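Local coordinates for protein GH5 (PDB 4YHE) that probably hydrolyses beta-1,4-glucosidic bonds of cellulose, as a family 5 glycoside hydrolase of a Bacteroidetes bacterium, at residues P2-M14 and F281-F293. Numbering follows the deposited sequence.
Sequences PMDNEAVQFGMSM and FNMYIRRGVPVYF
One amide, that of N5, works on both segments at once: OD1 caps helix 6-13 by accepting from V8 N (3.0 Å), while ND2 donates across to G288 O (3.0 Å). The second bond is fairly straight (163° at the hydrogen) and meets a lone pair of the carbonyl in its plane. With CG held between the backbone N and the carbonyl carbon (chi1 75°), the side chain turns back over its own helix start and serves both partners. With an alanine here, V8 N would probably lose its cap and G288 O this donor. G288, at positive phi, is the C-prime residue of the Schellman motif that ends helix 270-285; a side chain on it would run into N5 ND2. P2 lies against this turn, its CB 3.5 Å from G288 N, and a water joins M3 N to R286 O. M3 SD lies at the edge of the F281 ring, a Met-aromatic contact, and the bend at chi3 (96°) brings M3 CE to 4.1 Å from F281 CZ, while M3 CB meets I285 CG2. Further along, V8 CG2 lies 3.7 Å from G288 C, and the P290 ring packs on A7, P290 CG being 3.4 Å from A7 O. G11 CA comes to 4.1 Å from P290 CB, and a CB on G11 would clash with that same atom. At the inner end, M14 CE touches Y292 CB (3.5 Å), and M14 SD stands farther off above the ring face; Y292 OH is hydrogen-bonded to E160. Helix 6-13 thus packs against the link from helix 270-285 to strand 291-296, covering the N-terminal ends of the strands in this family's (beta/alpha)8 TIM barrel.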
ATOM      1  N   PRO A   2     -12.821  19.587 -10.024  1.00 25.38           N
ATOM      2  CA  PRO A   2     -12.355  18.208 -10.276  1.00 24.02           C
ATOM      3  C   PRO A   2     -12.190  17.347  -9.020  1.00 22.97           C
ATOM      4  O   PRO A   2     -12.448  16.153  -9.081  1.00 23.82           O
ATOM      5  CB  PRO A   2     -11.019  18.399 -10.978  1.00 25.04           C
ATOM      6  CG  PRO A   2     -11.100  19.768 -11.582  1.00 26.19           C
ATOM      7  CD  PRO A   2     -12.054  20.590 -10.771  1.00 25.18           C
ATOM      8  N   MET A   3     -11.802  17.929  -7.897  1.00 24.66           N
ATOM      9  CA  MET A   3     -11.676  17.144  -6.665  1.00 26.42           C
ATOM     10  C   MET A   3     -13.026  16.609  -6.143  1.00 28.36           C
ATOM     11  O   MET A   3     -13.052  15.794  -5.224  1.00 27.79           O
ATOM     12  CB  MET A   3     -11.003  17.953  -5.570  1.00 28.00           C
ATOM     13  CG  MET A   3     -11.877  18.987  -4.881  1.00 29.73           C
ATOM     14  SD  MET A   3     -10.972  19.779  -3.548  1.00 34.16           S
ATOM     15  CE  MET A   3     -10.404  21.206  -4.406  1.00 33.16           C
ATOM     16  N   ASP A   4     -14.139  17.066  -6.718  1.00 29.23           N
ATOM     17  CA  ASP A   4     -15.459  16.580  -6.310  1.00 29.28           C
ATOM     18  C   ASP A   4     -15.933  15.482  -7.225  1.00 27.08           C
ATOM     19  O   ASP A   4     -17.043  14.992  -7.045  1.00 29.28           O
ATOM     20  CB  ASP A   4     -16.497  17.724  -6.294  1.00 31.84           C
ATOM     21  CG  ASP A   4     -16.220  18.740  -5.238  1.00 31.83           C
ATOM     22  OD1 ASP A   4     -15.715  18.365  -4.186  1.00 35.14           O
ATOM     23  OD2 ASP A   4     -16.520  19.930  -5.419  1.00 35.04           O
ATOM     24  N   ASN A   5     -15.105  15.032  -8.167  1.00 22.99           N
ATOM     25  CA  ASN A   5     -15.585  14.098  -9.143  1.00 21.56           C
ATOM     26  C   ASN A   5     -15.810  12.657  -8.579  1.00 21.76           C
ATOM     27  O   ASN A   5     -15.558  12.391  -7.415  1.00 21.24           O
ATOM     28  CB  ASN A   5     -14.722  14.119 -10.400  1.00 20.69           C
ATOM     29  CG  ASN A   5     -13.390  13.430 -10.202  1.00 19.96           C
ATOM     30  OD1 ASN A   5     -13.114  12.870  -9.136  1.00 20.21           O
ATOM     31  ND2 ASN A   5     -12.571  13.458 -11.225  1.00 19.17           N
ATOM     32  N   GLU A   6     -16.359  11.777  -9.405  1.00 23.93           N
ATOM     33  CA  GLU A   6     -16.726  10.420  -8.987  1.00 26.45           C
ATOM     34  C   GLU A   6     -15.464   9.618  -8.560  1.00 25.13           C
ATOM     35  O   GLU A   6     -15.482   8.896  -7.573  1.00 22.73           O
ATOM     36  CB  GLU A   6     -17.493   9.731 -10.127  1.00 30.87           C
ATOM     37  CG  GLU A   6     -18.007   8.328  -9.842  1.00 39.59           C
ATOM     38  CD  GLU A   6     -18.397   7.520 -11.102  1.00 45.83           C
ATOM     39  OE1 GLU A   6     -18.424   8.083 -12.222  1.00 49.99           O
ATOM     40  OE2 GLU A   6     -18.670   6.297 -10.973  1.00 46.70           O
ATOM     41  N   ALA A   7     -14.370   9.786  -9.287  1.00 23.50           N
ATOM     42  CA  ALA A   7     -13.135   9.083  -8.972  1.00 22.70           C
ATOM     43  C   ALA A   7     -12.599   9.391  -7.588  1.00 22.36           C
ATOM     44  O   ALA A   7     -12.260   8.453  -6.860  1.00 22.52           O
ATOM     45  CB  ALA A   7     -12.086   9.359 -10.022  1.00 23.85           C
ATOM     46  N   VAL A   8     -12.516  10.672  -7.215  1.00 20.70           N
ATOM     47  CA  VAL A   8     -11.966  11.064  -5.933  1.00 22.00           C
ATOM     48  C   VAL A   8     -12.905  10.617  -4.838  1.00 23.35           C
ATOM     49  O   VAL A   8     -12.453  10.241  -3.765  1.00 21.97           O
ATOM     50  CB  VAL A   8     -11.679  12.578  -5.830  1.00 20.42           C
ATOM     51  CG1 VAL A   8     -11.273  12.985  -4.421  1.00 21.09           C
ATOM     52  CG2 VAL A   8     -10.588  12.963  -6.830  1.00 20.39           C
ATOM     53  N   GLN A   9     -14.217  10.687  -5.100  1.00 24.07           N
ATOM     54  CA  GLN A   9     -15.190  10.139  -4.171  1.00 24.96           C
ATOM     55  C   GLN A   9     -14.899   8.670  -3.901  1.00 22.76           C
ATOM     56  O   GLN A   9     -14.934   8.241  -2.742  1.00 21.40           O
ATOM     57  CB  GLN A   9     -16.622  10.259  -4.714  1.00 29.75           C
ATOM     58  CG  GLN A   9     -17.345  11.548  -4.362  1.00 35.41           C
ATOM     59  CD  GLN A   9     -18.770  11.562  -4.942  1.00 41.15           C
ATOM     60  OE1 GLN A   9     -19.056  12.299  -5.891  1.00 50.29           O
ATOM     61  NE2 GLN A   9     -19.641  10.711  -4.416  1.00 41.27           N
ATOM     62  N   PHE A  10     -14.611   7.922  -4.961  1.00 21.95           N
ATOM     63  CA  PHE A  10     -14.276   6.490  -4.828  1.00 23.25           C
ATOM     64  C   PHE A  10     -13.025   6.266  -3.965  1.00 22.39           C
ATOM     65  O   PHE A  10     -13.076   5.491  -2.999  1.00 21.29           O
ATOM     66  CB  PHE A  10     -14.094   5.785  -6.161  1.00 22.48           C
ATOM     67  CG  PHE A  10     -13.763   4.340  -5.997  1.00 22.80           C
ATOM     68  CD1 PHE A  10     -14.765   3.427  -5.663  1.00 24.43           C
ATOM     69  CD2 PHE A  10     -12.444   3.889  -6.080  1.00 23.13           C
ATOM     70  CE1 PHE A  10     -14.461   2.083  -5.467  1.00 24.98           C
ATOM     71  CE2 PHE A  10     -12.131   2.543  -5.884  1.00 23.39           C
ATOM     72  CZ  PHE A  10     -13.129   1.645  -5.571  1.00 24.23           C
ATOM     73  N   GLY A  11     -11.928   6.957  -4.287  1.00 21.20           N
ATOM     74  CA  GLY A  11     -10.744   6.992  -3.394  1.00 21.21           C
ATOM     75  C   GLY A  11     -11.055   7.234  -1.926  1.00 21.97           C
ATOM     76  O   GLY A  11     -10.612   6.486  -1.018  1.00 19.68           O
ATOM     77  N   MET A  12     -11.849   8.267  -1.646  1.00 23.30           N
ATOM     78  CA  MET A  12     -12.210   8.561  -0.262  1.00 22.21           C
ATOM     79  C   MET A  12     -13.005   7.478   0.427  1.00 22.22           C
ATOM     80  O   MET A  12     -12.945   7.353   1.641  1.00 23.71           O
ATOM     81  CB  MET A  12     -12.992   9.860  -0.138  1.00 25.07           C
ATOM     82  CG  MET A  12     -12.105  11.039   0.097  1.00 26.69           C
ATOM     83  SD  MET A  12     -13.144  12.471   0.253  1.00 29.75           S
ATOM     84  CE  MET A  12     -13.256  12.619   2.008  1.00 28.83           C
ATOM     85  N   SER A  13     -13.722   6.696  -0.356  1.00 21.87           N
ATOM     86  CA  SER A  13     -14.597   5.640   0.167  1.00 22.78           C
ATOM     87  C   SER A  13     -13.786   4.513   0.773  1.00 22.80           C
ATOM     88  O   SER A  13     -14.315   3.734   1.566  1.00 22.13           O
ATOM     89  CB  SER A  13     -15.550   5.128  -0.930  1.00 21.32           C
ATOM     90  OG  SER A  13     -14.954   4.189  -1.801  1.00 21.06           O
ATOM     91  N   MET A  14     -12.489   4.415   0.393  1.00 20.33           N
ATOM     92  CA  MET A  14     -11.596   3.470   1.043  1.00 18.80           C
ATOM     93  C   MET A  14     -11.237   3.838   2.466  1.00 18.63           C
ATOM     94  O   MET A  14     -10.732   2.973   3.212  1.00 17.41           O
ATOM     95  CB  MET A  14     -10.339   3.235   0.179  1.00 17.62           C
ATOM     96  CG  MET A  14     -10.704   2.646  -1.160  1.00 17.63           C
ATOM     97  SD  MET A  14      -9.343   1.909  -2.088  1.00 20.72           S
ATOM     98  CE  MET A  14      -8.232   3.276  -2.170  1.00 18.77           C
ATOM     99  N   PHE A 281      -1.781  16.210  -3.054  1.00 14.90           N
ATOM    100  CA  PHE A 281      -3.042  16.907  -3.231  1.00 15.90           C
ATOM    101  C   PHE A 281      -3.019  17.764  -4.478  1.00 15.61           C
ATOM    102  O   PHE A 281      -3.879  17.633  -5.332  1.00 15.85           O
ATOM    103  CB  PHE A 281      -3.377  17.719  -2.020  1.00 15.55           C
ATOM    104  CG  PHE A 281      -4.658  18.499  -2.182  1.00 16.93           C
ATOM    105  CD1 PHE A 281      -5.886  17.902  -1.938  1.00 17.31           C
ATOM    106  CD2 PHE A 281      -4.627  19.802  -2.631  1.00 19.05           C
ATOM    107  CE1 PHE A 281      -7.060  18.594  -2.111  1.00 18.31           C
ATOM    108  CE2 PHE A 281      -5.806  20.515  -2.810  1.00 19.25           C
ATOM    109  CZ  PHE A 281      -7.015  19.911  -2.555  1.00 19.78           C
ATOM    110  N   ASN A 282      -1.980  18.573  -4.649  1.00 17.89           N
ATOM    111  CA  ASN A 282      -1.910  19.467  -5.788  1.00 17.90           C
ATOM    112  C   ASN A 282      -1.685  18.767  -7.136  1.00 19.33           C
ATOM    113  O   ASN A 282      -2.237  19.185  -8.191  1.00 18.69           O
ATOM    114  CB  ASN A 282      -0.827  20.531  -5.543  1.00 19.81           C
ATOM    115  CG  ASN A 282      -1.179  21.476  -4.412  1.00 21.88           C
ATOM    116  OD1 ASN A 282      -2.326  21.860  -4.232  1.00 24.65           O
ATOM    117  ND2 ASN A 282      -0.182  21.865  -3.650  1.00 23.97           N
ATOM    118  N   MET A 283      -0.874  17.717  -7.138  1.00 18.20           N
ATOM    119  CA  MET A 283      -0.600  17.010  -8.371  1.00 18.41           C
ATOM    120  C   MET A 283      -1.792  16.166  -8.859  1.00 17.25           C
ATOM    121  O   MET A 283      -2.030  16.063 -10.049  1.00 17.34           O
ATOM    122  CB  MET A 283       0.622  16.110  -8.211  1.00 20.30           C
ATOM    123  CG  MET A 283       1.095  15.503  -9.507  1.00 21.12           C
ATOM    124  SD  MET A 283       1.827  16.762 -10.580  1.00 25.81           S
ATOM    125  CE  MET A 283       2.421  15.760 -11.936  1.00 26.59           C
ATOM    126  N   TYR A 284      -2.538  15.573  -7.933  1.00 16.04           N
ATOM    127  CA  TYR A 284      -3.491  14.547  -8.275  1.00 15.84           C
ATOM    128  C   TYR A 284      -4.927  14.975  -7.831  1.00 15.60           C
ATOM    129  O   TYR A 284      -5.794  15.203  -8.671  1.00 16.78           O
ATOM    130  CB  TYR A 284      -3.055  13.196  -7.671  1.00 15.36           C
ATOM    131  CG  TYR A 284      -1.680  12.721  -8.173  1.00 15.82           C
ATOM    132  CD1 TYR A 284      -1.423  12.589  -9.520  1.00 15.85           C
ATOM    133  CD2 TYR A 284      -0.653  12.421  -7.274  1.00 16.16           C
ATOM    134  CE1 TYR A 284      -0.171  12.147  -9.985  1.00 15.82           C
ATOM    135  CE2 TYR A 284       0.604  12.019  -7.717  1.00 15.85           C
ATOM    136  CZ  TYR A 284       0.847  11.881  -9.055  1.00 15.58           C
ATOM    137  OH  TYR A 284       2.133  11.468  -9.493  1.00 16.32           O
ATOM    138  N   ILE A 285      -5.155  15.072  -6.547  1.00 16.76           N
ATOM    139  CA  ILE A 285      -6.514  15.246  -6.042  1.00 17.19           C
ATOM    140  C   ILE A 285      -7.158  16.486  -6.688  1.00 19.21           C
ATOM    141  O   ILE A 285      -8.290  16.427  -7.165  1.00 19.54           O
ATOM    142  CB  ILE A 285      -6.558  15.425  -4.539  1.00 16.76           C
ATOM    143  CG1 ILE A 285      -5.998  14.204  -3.786  1.00 17.39           C
ATOM    144  CG2 ILE A 285      -7.989  15.740  -4.075  1.00 17.04           C
ATOM    145  CD1 ILE A 285      -6.744  12.902  -3.982  1.00 17.73           C
ATOM    146  N   ARG A 286      -6.423  17.597  -6.679  1.00 20.55           N
ATOM    147  CA  ARG A 286      -6.912  18.880  -7.202  1.00 22.34           C
ATOM    148  C   ARG A 286      -7.318  18.789  -8.681  1.00 21.45           C
ATOM    149  O   ARG A 286      -8.135  19.566  -9.150  1.00 21.49           O
ATOM    150  CB  ARG A 286      -5.827  19.950  -6.955  1.00 25.57           C
ATOM    151  CG  ARG A 286      -6.214  21.371  -7.280  1.00 30.17           C
ATOM    152  CD  ARG A 286      -5.218  22.404  -6.756  1.00 33.18           C
ATOM    153  NE  ARG A 286      -3.870  22.298  -7.345  1.00 36.30           N
ATOM    154  CZ  ARG A 286      -2.901  23.216  -7.187  1.00 38.83           C
ATOM    155  NH1 ARG A 286      -3.120  24.304  -6.459  1.00 34.54           N
ATOM    156  NH2 ARG A 286      -1.702  23.045  -7.753  1.00 37.45           N
ATOM    157  N   ARG A 287      -6.752  17.819  -9.395  1.00 21.11           N
ATOM    158  CA  ARG A 287      -7.020  17.533 -10.772  1.00 22.57           C
ATOM    159  C   ARG A 287      -8.047  16.414 -10.963  1.00 20.13           C
ATOM    160  O   ARG A 287      -8.225  15.959 -12.072  1.00 21.37           O
ATOM    161  CB  ARG A 287      -5.718  17.064 -11.474  1.00 26.06           C
ATOM    162  CG  ARG A 287      -4.510  17.929 -11.213  1.00 32.35           C
ATOM    163  CD  ARG A 287      -4.588  19.218 -12.001  1.00 38.02           C
ATOM    164  NE  ARG A 287      -4.693  18.982 -13.442  1.00 43.47           N
ATOM    165  CZ  ARG A 287      -3.695  18.552 -14.229  1.00 50.36           C
ATOM    166  NH1 ARG A 287      -2.475  18.306 -13.758  1.00 53.25           N
ATOM    167  NH2 ARG A 287      -3.916  18.369 -15.518  1.00 50.69           N
ATOM    168  N   GLY A 288      -8.687  15.949  -9.905  1.00 20.10           N
ATOM    169  CA  GLY A 288      -9.657  14.856 -10.017  1.00 19.69           C
ATOM    170  C   GLY A 288      -9.065  13.459 -10.130  1.00 19.84           C
ATOM    171  O   GLY A 288      -9.750  12.531 -10.609  1.00 21.57           O
ATOM    172  N   VAL A 289      -7.816  13.306  -9.696  1.00 18.83           N
ATOM    173  CA  VAL A 289      -7.134  11.998  -9.726  1.00 18.10           C
ATOM    174  C   VAL A 289      -6.997  11.507  -8.290  1.00 16.23           C
ATOM    175  O   VAL A 289      -6.330  12.133  -7.500  1.00 15.83           O
ATOM    176  CB  VAL A 289      -5.728  12.054 -10.403  1.00 19.06           C
ATOM    177  CG1 VAL A 289      -5.007  10.720 -10.245  1.00 18.80           C
ATOM    178  CG2 VAL A 289      -5.847  12.413 -11.880  1.00 19.56           C
ATOM    179  N   PRO A 290      -7.639  10.374  -7.933  1.00 16.30           N
ATOM    180  CA  PRO A 290      -7.498   9.921  -6.539  1.00 17.37           C
ATOM    181  C   PRO A 290      -6.114   9.408  -6.189  1.00 16.82           C
ATOM    182  O   PRO A 290      -5.375   8.901  -7.052  1.00 17.85           O
ATOM    183  CB  PRO A 290      -8.521   8.783  -6.396  1.00 17.72           C
ATOM    184  CG  PRO A 290      -8.977   8.492  -7.792  1.00 17.55           C
ATOM    185  CD  PRO A 290      -8.455   9.485  -8.753  1.00 16.39           C
ATOM    186  N   VAL A 291      -5.805   9.538  -4.905  1.00 19.20           N
ATOM    187  CA  VAL A 291      -4.555   9.064  -4.323  1.00 18.39           C
ATOM    188  C   VAL A 291      -4.896   8.265  -3.075  1.00 18.34           C
ATOM    189  O   VAL A 291      -5.736   8.653  -2.301  1.00 17.33           O
ATOM    190  CB  VAL A 291      -3.636  10.224  -3.868  1.00 18.63           C
ATOM    191  CG1 VAL A 291      -2.328   9.692  -3.301  1.00 18.09           C
ATOM    192  CG2 VAL A 291      -3.385  11.183  -5.002  1.00 19.23           C
ATOM    193  N   TYR A 292      -4.217   7.138  -2.887  1.00 16.30           N
ATOM    194  CA  TYR A 292      -4.355   6.367  -1.675  1.00 15.71           C
ATOM    195  C   TYR A 292      -2.977   5.914  -1.243  1.00 14.95           C
ATOM    196  O   TYR A 292      -2.105   5.648  -2.078  1.00 15.54           O
ATOM    197  CB  TYR A 292      -5.312   5.182  -1.824  1.00 15.11           C
ATOM    198  CG  TYR A 292      -4.795   4.043  -2.697  1.00 16.18           C
ATOM    199  CD1 TYR A 292      -4.911   4.094  -4.082  1.00 16.85           C
ATOM    200  CD2 TYR A 292      -4.202   2.916  -2.128  1.00 15.78           C
ATOM    201  CE1 TYR A 292      -4.449   3.055  -4.884  1.00 18.23           C
ATOM    202  CE2 TYR A 292      -3.725   1.871  -2.924  1.00 17.58           C
ATOM    203  CZ  TYR A 292      -3.861   1.935  -4.293  1.00 17.35           C
ATOM    204  OH  TYR A 292      -3.433   0.930  -5.076  1.00 17.26           O
ATOM    205  N   PHE A 293      -2.812   5.868   0.063  1.00 14.66           N
ATOM    206  CA  PHE A 293      -1.687   5.213   0.689  1.00 14.52           C
ATOM    207  C   PHE A 293      -1.985   3.711   0.755  1.00 13.81           C
ATOM    208  O   PHE A 293      -2.739   3.253   1.604  1.00 14.22           O
ATOM    209  CB  PHE A 293      -1.331   5.846   2.043  1.00 14.67           C
ATOM    210  CG  PHE A 293      -0.629   7.173   1.912  1.00 14.62           C
ATOM    211  CD1 PHE A 293      -1.362   8.350   1.829  1.00 14.64           C
ATOM    212  CD2 PHE A 293       0.766   7.243   1.823  1.00 14.83           C
ATOM    213  CE1 PHE A 293      -0.722   9.572   1.679  1.00 15.31           C
ATOM    214  CE2 PHE A 293       1.418   8.455   1.624  1.00 14.77           C
ATOM    215  CZ  PHE A 293       0.666   9.637   1.550  1.00 14.92           C
TER
HETATM  216  O   HOH W   1     -10.425  20.391  -7.767  1.00 26.55           O